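Local structure of anti-sigma-I factor RsgI3 (Clostridium thermocellum, 6QE7) at residues I202-Y206 with W273-Q278; T211-N217 with G237-S243. The protein probably holds the sigma factor SigI3 inactive through its cytoplasmic region, while its extracellular PA14 dyad, the part described here, binds pectin strongly and polygalacturonic acid less so. All coordinates share one frame; numbering follows the deposited sequence.

Interaction 1. Residues I202-Y206 with W273-Q278; sequences IDTRY and WSSQRQ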
loop_
_atom_site.group_PDB
_atom_site.type_symbol
_atom_site.label_atom_id
_atom_site.label_comp_id
_atom_site.label_asym_id
_atom_site.label_seq_id
_atom_site.Cartn_x
_atom_site.Cartn_y
_atom_site.Cartn_z
ATOM N N ILE A 202 0.199 -8.156 -1.268
ATOM C CA ILE A 202 0.194 -8.356 -2.735
ATOM C C ILE A 202 -0.548 -7.192 -3.432
ATOM O O ILE A 202 -1.433 -6.599 -2.787
ATOM C CB ILE A 202 -0.402 -9.728 -3.018
ATOM C CG1 ILE A 202 -0.092 -10.154 -4.444
ATOM C CG2 ILE A 202 -1.883 -9.876 -2.673
ATOM C CD1 ILE A 202 -0.519 -11.550 -4.752
ATOM N N ASP A 203 -0.081 -6.777 -4.623
ATOM C CA ASP A 203 -0.827 -5.877 -5.525
ATOM C C ASP A 203 -0.717 -6.438 -6.925
ATOM O O ASP A 203 0.068 -7.378 -7.199
ATOM C CB ASP A 203 -0.415 -4.401 -5.459
ATOM C CG ASP A 203 1.034 -4.117 -5.783
ATOM O OD1 ASP A 203 1.690 -4.982 -6.404
ATOM O OD2 ASP A 203 1.547 -3.096 -5.252
ATOM N N THR A 204 -1.641 -5.993 -7.712
ATOM C CA THR A 204 -1.969 -6.597 -9.021
ATOM C C THR A 204 -1.601 -5.569 -10.073
ATOM O O THR A 204 -1.557 -4.379 -9.741
ATOM C CB THR A 204 -3.443 -6.964 -9.134
ATOM O OG1 THR A 204 -4.209 -5.747 -9.141
ATOM C CG2 THR A 204 -3.901 -7.849 -8.000
ATOM N N ARG A 205 -1.516 -6.014 -11.309
ATOM C CA ARG A 205 -1.366 -5.130 -12.488
ATOM C C ARG A 205 -2.760 -4.645 -12.916
ATOM O O ARG A 205 -2.848 -3.595 -13.528
ATOM C CB ARG A 205 -0.649 -5.902 -13.607
ATOM C CG ARG A 205 0.846 -6.090 -13.400
ATOM C CD ARG A 205 1.561 -6.818 -14.567
ATOM N NE ARG A 205 1.279 -6.071 -15.803
ATOM C CZ ARG A 205 1.896 -4.976 -16.200
ATOM N NH1 ARG A 205 2.914 -4.500 -15.509
ATOM N NH2 ARG A 205 1.510 -4.382 -17.307
ATOM N N TYR A 206 -3.820 -5.425 -12.719
ATOM C CA TYR A 206 -5.124 -5.145 -13.370
ATOM C C TYR A 206 -6.177 -5.134 -12.295
ATOM O O TYR A 206 -5.984 -5.813 -11.240
ATOM C CB TYR A 206 -5.442 -6.187 -14.443
ATOM C CG TYR A 206 -4.291 -6.350 -15.400
ATOM C CD1 TYR A 206 -3.971 -5.376 -16.329
ATOM C CD2 TYR A 206 -3.495 -7.480 -15.345
ATOM C CE1 TYR A 206 -2.862 -5.512 -17.165
ATOM C CE2 TYR A 206 -2.372 -7.623 -16.132
ATOM C CZ TYR A 206 -2.058 -6.637 -17.061
ATOM O OH TYR A 206 -0.973 -6.828 -17.857
ATOM N N TRP A 273 -0.656 -16.861 -10.248
ATOM C CA TRP A 273 -1.895 -16.116 -10.538
ATOM C C TRP A 273 -2.162 -16.046 -12.046
ATOM O O TRP A 273 -1.237 -16.219 -12.916
ATOM C CB TRP A 273 -1.878 -14.706 -9.911
ATOM C CG TRP A 273 -0.797 -13.773 -10.401
ATOM C CD1 TRP A 273 0.141 -13.976 -11.371
ATOM C CD2 TRP A 273 -0.527 -12.462 -9.886
ATOM N NE1 TRP A 273 0.918 -12.877 -11.513
ATOM C CE2 TRP A 273 0.561 -11.950 -10.594
ATOM C CE3 TRP A 273 -1.135 -11.670 -8.923
ATOM C CZ2 TRP A 273 1.058 -10.680 -10.378
ATOM C CZ3 TRP A 273 -0.621 -10.422 -8.676
ATOM C CH2 TRP A 273 0.465 -9.945 -9.382
ATOM N N SER A 274 -3.407 -15.723 -12.322
ATOM C CA SER A 274 -3.891 -15.521 -13.692
ATOM C C SER A 274 -5.082 -14.585 -13.640
ATOM O O SER A 274 -5.801 -14.533 -12.577
ATOM C CB SER A 274 -4.229 -16.880 -14.315
ATOM O OG SER A 274 -5.434 -17.433 -13.768
ATOM N N SER A 275 -5.398 -13.987 -14.772
ATOM C CA SER A 275 -6.631 -13.180 -14.906
ATOM C C SER A 275 -6.852 -12.929 -16.381
ATOM O O SER A 275 -6.007 -13.370 -17.141
ATOM C CB SER A 275 -6.569 -11.921 -14.112
ATOM O OG SER A 275 -5.757 -10.944 -14.732
ATOM N N GLN A 276 -7.927 -12.242 -16.754
ATOM C CA GLN A 276 -8.188 -12.103 -18.199
ATOM C C GLN A 276 -6.969 -11.450 -18.875
ATOM O O GLN A 276 -6.666 -11.813 -19.975
ATOM C CB GLN A 276 -9.378 -11.219 -18.525
ATOM C CG GLN A 276 -9.265 -10.841 -19.988
ATOM C CD GLN A 276 -10.567 -10.411 -20.573
ATOM O OE1 GLN A 276 -11.548 -10.199 -19.850
ATOM N NE2 GLN A 276 -10.537 -10.271 -21.890
ATOM N N ARG A 277 -6.281 -10.509 -18.232
ATOM C CA ARG A 277 -5.139 -9.827 -18.855
ATOM C C ARG A 277 -3.848 -10.271 -18.242
ATOM O O ARG A 277 -2.839 -9.942 -18.838
ATOM C CB ARG A 277 -5.206 -8.315 -18.671
ATOM C CG ARG A 277 -6.231 -7.596 -19.518
ATOM C CD ARG A 277 -6.416 -6.135 -19.041
ATOM N NE ARG A 277 -7.353 -5.979 -17.933
ATOM C CZ ARG A 277 -7.653 -4.840 -17.305
ATOM N NH1 ARG A 277 -7.114 -3.708 -17.672
ATOM N NH2 ARG A 277 -8.474 -4.829 -16.283
ATOM N N GLN A 278 -3.864 -10.923 -17.081
ATOM C CA GLN A 278 -2.612 -11.500 -16.537
ATOM C C GLN A 278 -2.452 -12.947 -16.983
ATOM O O GLN A 278 -3.219 -13.817 -16.454
ATOM C CB GLN A 278 -2.581 -11.479 -15.001
ATOM C CG GLN A 278 -1.303 -12.103 -14.474
ATOM C CD GLN A 278 -0.093 -11.320 -14.902
ATOM O OE1 GLN A 278 0.162 -10.212 -14.408
ATOM N NE2 GLN A 278 0.687 -11.913 -15.786
HETATM O O HOH W 1 -1.179 -9.024 -12.338
#
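Tyr-206 and Arg-277 carry most of this contact, which joins the loop after strand 193-202 to the turn after strand 268-274 in the second PA14 domain. The main interaction is CH-pi: Arg-277 CB stands 3.6 Å from the centroid of the Tyr-206 ring, only 3° off the ring normal. The arginine chain then bends at chi3 (-84°), which turns the guanidinium so that Tyr-206 CD1 lies over one of its faces, toward the rim, the two planes 38° apart. Arg-205 CB lies over the opposite face of the tyrosine, nearer the rim, so aliphatic carbons of two arginines flank the ring. A long, partly apolar residue suits both places, since its methylenes cover the ring while its charged end reaches a polar partner.

Those polar ends are well placed. Arg-205 NE donates to Tyr-206 OH at 3.1 Å, nearly straight and in the guanidinium plane, a bond that helps fix the turn of the ring. Arg-277 NE forms a salt bridge with Glu-208, whose carboxylate also bonds Ser-275 OG. Within the turn, Ser-275 OG accepts from Gln-278 N at 3.0 Å, an ST motif.

Deeper in, Trp-273 supplies the apolar part. Its six-membered ring presents an edge, in plane, to Asp-203 O, 3.4 Å from CH2, while Ile-202 CD1 lies 4.1 Å from CZ3. Its indole NE1 bonds Glu-281.

A water spans the segments, accepting from Arg-205 N and donating to Gln-278 OE1 at 2.7 Å; it also lies over one face of the Trp-273 indole, toward the rim.

Direct contact is thus mostly ring against methylene and backbone, with one water bridging polar groups; Glu-208 probably balances the charge of Arg-277 and helps hold its chain across the ring.

Interaction 2. Residues T211-N217 with G237-S243; sequences TFHTVAN and GKEAENS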
loop_
_atom_site.group_PDB
_atom_site.type_symbol
_atom_site.label_atom_id
_atom_site.label_comp_id
_atom_site.label_asym_id
_atom_site.label_seq_id
_atom_site.Cartn_x
_atom_site.Cartn_y
_atom_site.Cartn_z
ATOM N N THR A 211 -7.441 -15.204 -10.339
ATOM C CA THR A 211 -7.432 -16.619 -9.924
ATOM C C THR A 211 -6.049 -16.901 -9.381
ATOM O O THR A 211 -5.059 -16.638 -10.093
ATOM C CB THR A 211 -7.747 -17.591 -11.063
ATOM O OG1 THR A 211 -8.995 -17.222 -11.620
ATOM C CG2 THR A 211 -7.852 -19.037 -10.615
ATOM N N PHE A 212 -5.990 -17.354 -8.144
ATOM C CA PHE A 212 -4.714 -17.843 -7.564
ATOM C C PHE A 212 -4.743 -19.352 -7.706
ATOM O O PHE A 212 -5.821 -19.949 -7.666
ATOM C CB PHE A 212 -4.493 -17.353 -6.131
ATOM C CG PHE A 212 -4.300 -15.862 -6.082
ATOM C CD1 PHE A 212 -5.398 -15.021 -6.131
ATOM C CD2 PHE A 212 -3.038 -15.307 -6.077
ATOM C CE1 PHE A 212 -5.234 -13.643 -6.202
ATOM C CE2 PHE A 212 -2.881 -13.936 -6.102
ATOM C CZ PHE A 212 -3.983 -13.106 -6.170
ATOM N N HIS A 213 -3.574 -19.908 -7.963
ATOM C CA HIS A 213 -3.355 -21.336 -8.261
ATOM C C HIS A 213 -2.245 -21.798 -7.333
ATOM O O HIS A 213 -1.292 -21.011 -7.153
ATOM C CB HIS A 213 -2.942 -21.543 -9.696
ATOM C CG HIS A 213 -3.763 -20.864 -10.721
ATOM N ND1 HIS A 213 -4.714 -21.536 -11.463
ATOM C CD2 HIS A 213 -3.704 -19.589 -11.208
ATOM C CE1 HIS A 213 -5.240 -20.700 -12.345
ATOM N NE2 HIS A 213 -4.601 -19.498 -12.221
ATOM N N THR A 214 -2.443 -22.935 -6.654
ATOM C CA THR A 214 -1.349 -23.636 -5.938
ATOM C C THR A 214 -1.102 -24.966 -6.639
ATOM O O THR A 214 -2.038 -25.646 -7.103
ATOM C CB THR A 214 -1.580 -23.780 -4.437
ATOM O OG1 THR A 214 -2.775 -24.528 -4.365
ATOM C CG2 THR A 214 -1.688 -22.466 -3.692
ATOM N N VAL A 215 0.168 -25.239 -6.758
ATOM C CA VAL A 215 0.769 -26.540 -7.120
ATOM C C VAL A 215 1.586 -26.956 -5.899
ATOM O O VAL A 215 2.537 -26.232 -5.526
ATOM C CB VAL A 215 1.627 -26.508 -8.401
ATOM C CG1 VAL A 215 2.217 -27.910 -8.723
ATOM C CG2 VAL A 215 0.832 -26.038 -9.559
ATOM N N ALA A 216 1.231 -28.096 -5.295
ATOM C CA ALA A 216 1.776 -28.455 -3.982
ATOM C C ALA A 216 1.869 -29.966 -3.757
ATOM O O ALA A 216 0.869 -30.634 -3.986
ATOM C CB ALA A 216 0.833 -27.833 -3.004
ATOM N N ASN A 217 2.928 -30.418 -3.097
ATOM C CA ASN A 217 3.120 -31.846 -2.692
ATOM C C ASN A 217 2.461 -32.155 -1.323
ATOM O O ASN A 217 2.476 -33.316 -0.895
ATOM C CB ASN A 217 4.600 -32.208 -2.699
ATOM C CG ASN A 217 5.152 -32.445 -4.091
ATOM O OD1 ASN A 217 4.455 -32.256 -5.089
ATOM N ND2 ASN A 217 6.410 -32.852 -4.172
ATOM N N GLY A 237 -1.540 -35.640 -2.659
ATOM C CA GLY A 237 -1.199 -35.864 -4.077
ATOM C C GLY A 237 0.053 -35.087 -4.421
ATOM O O GLY A 237 0.262 -33.990 -3.826
ATOM N N LYS A 238 0.887 -35.640 -5.293
ATOM C CA LYS A 238 2.102 -34.978 -5.817
ATOM C C LYS A 238 1.614 -33.830 -6.714
ATOM O O LYS A 238 0.628 -34.014 -7.435
ATOM C CB LYS A 238 3.007 -35.950 -6.583
ATOM C CG LYS A 238 4.047 -35.279 -7.480
ATOM C CD LYS A 238 5.174 -36.162 -8.012
ATOM C CE LYS A 238 6.296 -35.334 -8.616
ATOM N NZ LYS A 238 7.641 -35.898 -8.362
ATOM N N GLU A 239 2.233 -32.659 -6.625
ATOM C CA GLU A 239 1.836 -31.476 -7.445
ATOM C C GLU A 239 0.315 -31.450 -7.631
ATOM O O GLU A 239 -0.115 -31.319 -8.785
ATOM C CB GLU A 239 2.596 -31.498 -8.777
ATOM C CG GLU A 239 4.098 -31.406 -8.530
ATOM C CD GLU A 239 4.975 -31.482 -9.752
ATOM O OE1 GLU A 239 4.531 -31.005 -10.815
ATOM O OE2 GLU A 239 6.082 -32.021 -9.630
ATOM N N ALA A 240 -0.464 -31.595 -6.558
ATOM C CA ALA A 240 -1.930 -31.370 -6.584
ATOM C C ALA A 240 -2.160 -29.865 -6.860
ATOM O O ALA A 240 -1.374 -29.015 -6.296
ATOM C CB ALA A 240 -2.595 -31.768 -5.277
ATOM N N GLU A 241 -3.180 -29.573 -7.680
ATOM C CA GLU A 241 -3.573 -28.214 -8.169
ATOM C C GLU A 241 -4.861 -27.793 -7.485
ATOM O O GLU A 241 -5.781 -28.600 -7.420
ATOM C CB GLU A 241 -3.693 -28.244 -9.680
ATOM C CG GLU A 241 -2.313 -28.465 -10.292
ATOM C CD GLU A 241 -2.312 -29.108 -11.664
ATOM O OE1 GLU A 241 -3.160 -28.681 -12.460
ATOM O OE2 GLU A 241 -1.477 -30.042 -11.932
ATOM N N ASN A 242 -4.839 -26.590 -6.921
ATOM C CA ASN A 242 -6.018 -25.901 -6.370
ATOM C C ASN A 242 -6.066 -24.530 -7.014
ATOM O O ASN A 242 -5.003 -24.071 -7.417
ATOM C CB ASN A 242 -5.952 -25.838 -4.845
ATOM C CG ASN A 242 -6.060 -27.241 -4.295
ATOM O OD1 ASN A 242 -5.051 -27.945 -4.238
ATOM N ND2 ASN A 242 -7.295 -27.698 -4.122
ATOM N N SER A 243 -7.264 -23.961 -7.089
ATOM C CA SER A 243 -7.504 -22.576 -7.549
ATOM C C SER A 243 -8.657 -21.972 -6.768
ATOM O O SER A 243 -9.516 -22.706 -6.158
ATOM C CB SER A 243 -7.656 -22.473 -9.032
ATOM O OG SER A 243 -8.954 -22.822 -9.469
HETATM O O HOH W 2 -5.209 -24.405 -10.841
HETATM O O HOH W 3 -2.288 -27.210 -4.393
#
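Val-215 and Glu-241, a non-hydrogen-bonded pair, stand side by side and point the same way where strands 208-216 and 240-248 run antiparallel in a sheet of the second PA14 domain, with Val-215 CG2 4.0 Å from Glu-241 CG. Valine's other branch, CG1, lies anti to the backbone N (chi1 -180°), which carries it to Glu-239 CB at 3.6 Å. A branched residue can therefore touch two glutamates at once through their methylenes.

On the other face, toward strands 219-224 and 227-232 of the second sheet, Thr-214 and Asn-242 form a hydrogen-bonded pair, their side chains set at a slant with Thr-214 OG1 3.5 Å from Asn-242 CB. A water is hydrogen-bonded to that hydroxyl at 2.7 Å and lies near Ala-240 O and Asn-242 OD1; the amide oxygen also accepts from Asn-232. The small methyls of Ala-216 and Ala-240 follow on this face. Backbone bonds in both directions join each of these two pairs, such as Thr-214 N to Asn-242 O at 2.9 Å, though the one from Ala-240 N is weak.

Where the regular ladder ends, Asn-217 takes over. Its amide lies alongside the Glu-239 side chain, amide and carboxylate planes 17° apart, and OD1 accepts from Glu-239 N at 2.7 Å with an almost straight N-H. Asparagine suits the place because its ND2 can meanwhile donate to Pro-266 O.

At the far end Thr-211 CG2 packs on Ser-243 CB, 3.8 Å away, and also lies over one face of the His-213 imidazole, toward its rim; His-213 NE2 bonds Ser-274.

Backbone bonds set the register, and the buried Asn-217 amide, gripped through both its oxygen and its nitrogen, continues the bonding into the loop before strand 240-248.

Overall arrangement
Both contacts belong to the second PA14 domain. From the N terminus, the chain leaves strand 193-202 through residues 202-206 and enters strand 208-216, which carries the first half of interaction 2. After the hairpin of strands 219-224 and 227-232, residues 237-243 return and close the inner loop. Strands 254-263 and 268-274 follow before 273-278 closes the outer loop at interaction 1, so interaction 2 nests inside it. Strand 208-216 lies between 240-248 and 268-274, placing both contacts on one antiparallel sheet; interaction 1 also ties that sheet to the end of strand 193-202 in the facing one. They meet directly at several points, among them Ile-202 on Phe-212 and Ser-274 with Thr-211 and His-213.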